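Tylactone synthase starter module and modules 1 & 2 (Streptomyces fradiae, PDB 2Z5L) is the first ketoreductase of the tylosin polyketide synthase, a short-chain dehydrogenase/reductase that probably reduces the beta-keto group of the growing chain with set stereochemistry. Local coordinates at residues V142-R147 against A163-F168. Residues are numbered along the deposited sequence; the frame is centred on the assembly and turned at random.
Sequences VWALTR and AQLWGF
A144 and T146 of strand 142-147 face L165 and W166 of helix 163-168, with the helix running nearly antiparallel to the strand at 152° and the two axes 9.3 Å apart. The backbones come closest at A144 and L165, whose CA atoms are 8.1 Å from each other, so side chains alone bridge the gap. T146 does most of the work on the strand side, using its two branches differently. Its hydroxyl, held between the backbone N and the carbonyl carbon (chi1 69°), meets the indole edge of W166: NE1 donates to T146 OG1 over 2.9 Å. The bond is nearly straight, 171° at the hydrogen, and OG1 lies almost in the ring plane. The CB of W166 leaves the helix to one side of the line to the strand, yet the indole reaches across and brings its N-H to the threonine. The same OG1 is hydrogen-bonded to OD1 of D185 on the next strand, which gives this buried hydroxyl two partners and ties the tryptophan indirectly to that aspartate. The methyl branch of T146 does the apolar part: CG2 packs on L165 CD1 at 3.8 Å. The CB of L165 is directed toward the strand, its side chain runs past T146 in the opposite sense, and CD1 makes a looser contact, 4.3 Å, with A144 CB. The contact is the first half of a beta-alpha-beta unit, the building block of Rossmann-type folds such as that of short-chain dehydrogenase/reductases: strand 140-147 leads into helix 160-175 and then into the parallel strand 180-186, where W166 also touches D185. L165, besides facing the strand, touches S125 of helix 119-135, and F168 packs against I126 and L129 of the same helix, while A163 and Q164 meet helix 402-419.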
ATOM      1  N   VAL A 142       9.140  16.666  -7.108  1.00 39.38           N
ATOM      2  CA  VAL A 142       8.059  16.694  -6.136  1.00 36.08           C
ATOM      3  C   VAL A 142       8.391  15.837  -4.935  1.00 34.66           C
ATOM      4  O   VAL A 142       8.621  14.640  -5.058  1.00 35.08           O
ATOM      5  CB  VAL A 142       6.732  16.199  -6.748  1.00 34.09           C
ATOM      6  CG1 VAL A 142       5.603  16.353  -5.719  1.00 34.81           C
ATOM      7  CG2 VAL A 142       6.412  16.998  -8.008  1.00 33.83           C
ATOM      8  N   TRP A 143       8.424  16.460  -3.768  1.00 34.23           N
ATOM      9  CA  TRP A 143       8.715  15.728  -2.556  1.00 33.97           C
ATOM     10  C   TRP A 143       7.497  15.801  -1.648  1.00 32.79           C
ATOM     11  O   TRP A 143       6.963  16.876  -1.407  1.00 29.51           O
ATOM     12  CB  TRP A 143       9.939  16.316  -1.860  1.00 37.04           C
ATOM     13  CG  TRP A 143      11.224  15.891  -2.486  1.00 38.57           C
ATOM     14  CD1 TRP A 143      11.815  16.416  -3.594  1.00 39.78           C
ATOM     15  CD2 TRP A 143      12.060  14.814  -2.054  1.00 40.26           C
ATOM     16  NE1 TRP A 143      12.974  15.733  -3.883  1.00 39.49           N
ATOM     17  CE2 TRP A 143      13.147  14.744  -2.951  1.00 41.27           C
ATOM     18  CE3 TRP A 143      11.995  13.902  -0.994  1.00 40.64           C
ATOM     19  CZ2 TRP A 143      14.167  13.790  -2.819  1.00 42.12           C
ATOM     20  CZ3 TRP A 143      13.003  12.957  -0.862  1.00 41.99           C
ATOM     21  CH2 TRP A 143      14.077  12.909  -1.772  1.00 42.43           C
ATOM     22  N   ALA A 144       7.045  14.650  -1.164  1.00 32.18           N
ATOM     23  CA  ALA A 144       5.890  14.626  -0.297  1.00 32.29           C
ATOM     24  C   ALA A 144       6.315  14.352   1.135  1.00 33.25           C
ATOM     25  O   ALA A 144       6.901  13.306   1.436  1.00 32.78           O
ATOM     26  CB  ALA A 144       4.897  13.570  -0.763  1.00 30.18           C
ATOM     27  N   LEU A 145       6.027  15.301   2.017  1.00 33.55           N
ATOM     28  CA  LEU A 145       6.359  15.147   3.425  1.00 34.99           C
ATOM     29  C   LEU A 145       5.147  14.577   4.135  1.00 36.35           C
ATOM     30  O   LEU A 145       4.015  14.901   3.794  1.00 36.11           O
ATOM     31  CB  LEU A 145       6.737  16.491   4.040  1.00 34.55           C
ATOM     32  CG  LEU A 145       7.930  17.192   3.381  1.00 34.35           C
ATOM     33  CD1 LEU A 145       8.253  18.459   4.166  1.00 36.86           C
ATOM     34  CD2 LEU A 145       9.117  16.273   3.336  1.00 33.47           C
ATOM     35  N   THR A 146       5.388  13.713   5.113  1.00 39.01           N
ATOM     36  CA  THR A 146       4.308  13.095   5.877  1.00 41.31           C
ATOM     37  C   THR A 146       4.742  12.939   7.324  1.00 42.68           C
ATOM     38  O   THR A 146       5.873  13.271   7.681  1.00 44.19           O
ATOM     39  CB  THR A 146       3.954  11.699   5.336  1.00 40.82           C
ATOM     40  OG1 THR A 146       5.026  10.791   5.614  1.00 42.21           O
ATOM     41  CG2 THR A 146       3.723  11.752   3.832  1.00 42.08           C
ATOM     42  N   ARG A 147       3.842  12.414   8.146  1.00 43.58           N
ATOM     43  CA  ARG A 147       4.119  12.210   9.560  1.00 44.52           C
ATOM     44  C   ARG A 147       3.410  10.968  10.090  1.00 43.98           C
ATOM     45  O   ARG A 147       2.192  10.824   9.943  1.00 38.98           O
ATOM     46  CB  ARG A 147       3.647  13.415  10.360  1.00 47.31           C
ATOM     47  CG  ARG A 147       2.197  13.763  10.089  1.00 51.19           C
ATOM     48  CD  ARG A 147       1.518  14.283  11.335  1.00 54.63           C
ATOM     49  NE  ARG A 147       1.461  13.259  12.372  1.00 56.69           N
ATOM     50  CZ  ARG A 147       0.877  13.424  13.555  1.00 57.80           C
ATOM     51  NH1 ARG A 147       0.298  14.579  13.853  1.00 57.47           N
ATOM     52  NH2 ARG A 147       0.870  12.431  14.437  1.00 58.24           N
ATOM     53  N   ALA A 163       0.217   6.383   5.194  1.00 29.58           N
ATOM     54  CA  ALA A 163       0.608   5.116   4.569  1.00 29.50           C
ATOM     55  C   ALA A 163       0.164   5.050   3.109  1.00 29.65           C
ATOM     56  O   ALA A 163       0.869   4.507   2.262  1.00 29.72           O
ATOM     57  CB  ALA A 163       0.015   3.937   5.354  1.00 30.26           C
ATOM     58  N   GLN A 164      -1.014   5.601   2.826  1.00 28.89           N
ATOM     59  CA  GLN A 164      -1.554   5.611   1.468  1.00 29.52           C
ATOM     60  C   GLN A 164      -0.662   6.373   0.493  1.00 29.81           C
ATOM     61  O   GLN A 164      -0.400   5.907  -0.623  1.00 29.81           O
ATOM     62  CB  GLN A 164      -2.943   6.242   1.457  1.00 27.07           C
ATOM     63  CG  GLN A 164      -4.060   5.344   1.959  1.00 26.95           C
ATOM     64  CD  GLN A 164      -5.429   5.913   1.604  1.00 29.32           C
ATOM     65  OE1 GLN A 164      -5.662   6.285   0.458  1.00 28.11           O
ATOM     66  NE2 GLN A 164      -6.338   5.982   2.581  1.00 29.97           N
ATOM     67  N   LEU A 165      -0.209   7.550   0.927  1.00 28.60           N
ATOM     68  CA  LEU A 165       0.648   8.424   0.124  1.00 28.04           C
ATOM     69  C   LEU A 165       1.981   7.758  -0.215  1.00 28.05           C
ATOM     70  O   LEU A 165       2.508   7.913  -1.319  1.00 25.66           O
ATOM     71  CB  LEU A 165       0.912   9.744   0.874  1.00 28.42           C
ATOM     72  CG  LEU A 165       0.465  11.071   0.256  1.00 30.36           C
ATOM     73  CD1 LEU A 165       1.160  12.210   0.999  1.00 27.13           C
ATOM     74  CD2 LEU A 165       0.825  11.121  -1.221  1.00 26.99           C
ATOM     75  N   TRP A 166       2.556   7.041   0.743  1.00 28.79           N
ATOM     76  CA  TRP A 166       3.820   6.372   0.460  1.00 29.68           C
ATOM     77  C   TRP A 166       3.563   5.330  -0.611  1.00 30.70           C
ATOM     78  O   TRP A 166       4.373   5.160  -1.520  1.00 29.74           O
ATOM     79  CB  TRP A 166       4.389   5.736   1.722  1.00 32.41           C
ATOM     80  CG  TRP A 166       5.130   6.720   2.567  1.00 34.84           C
ATOM     81  CD1 TRP A 166       4.615   7.815   3.219  1.00 35.83           C
ATOM     82  CD2 TRP A 166       6.532   6.720   2.830  1.00 35.23           C
ATOM     83  NE1 TRP A 166       5.617   8.493   3.872  1.00 33.98           N
ATOM     84  CE2 TRP A 166       6.803   7.843   3.648  1.00 35.82           C
ATOM     85  CE3 TRP A 166       7.592   5.881   2.454  1.00 34.69           C
ATOM     86  CZ2 TRP A 166       8.087   8.147   4.095  1.00 34.67           C
ATOM     87  CZ3 TRP A 166       8.872   6.185   2.900  1.00 34.98           C
ATOM     88  CH2 TRP A 166       9.107   7.311   3.713  1.00 36.52           C
ATOM     89  N   GLY A 167       2.411   4.661  -0.517  1.00 30.08           N
ATOM     90  CA  GLY A 167       2.072   3.661  -1.506  1.00 27.79           C
ATOM     91  C   GLY A 167       2.006   4.275  -2.889  1.00 26.27           C
ATOM     92  O   GLY A 167       2.614   3.782  -3.835  1.00 24.72           O
ATOM     93  N   PHE A 168       1.272   5.372  -2.998  1.00 27.35           N
ATOM     94  CA  PHE A 168       1.120   6.076  -4.262  1.00 26.81           C
ATOM     95  C   PHE A 168       2.437   6.679  -4.720  1.00 26.14           C
ATOM     96  O   PHE A 168       2.739   6.713  -5.916  1.00 25.90           O
ATOM     97  CB  PHE A 168       0.121   7.211  -4.098  1.00 24.41           C
ATOM     98  CG  PHE A 168       0.016   8.082  -5.299  1.00 22.25           C
ATOM     99  CD1 PHE A 168      -0.697   7.653  -6.416  1.00 24.59           C
ATOM    100  CD2 PHE A 168       0.661   9.307  -5.340  1.00 23.47           C
ATOM    101  CE1 PHE A 168      -0.768   8.429  -7.560  1.00 20.35           C
ATOM    102  CE2 PHE A 168       0.596  10.088  -6.479  1.00 25.72           C
ATOM    103  CZ  PHE A 168      -0.121   9.650  -7.600  1.00 22.84           C
TER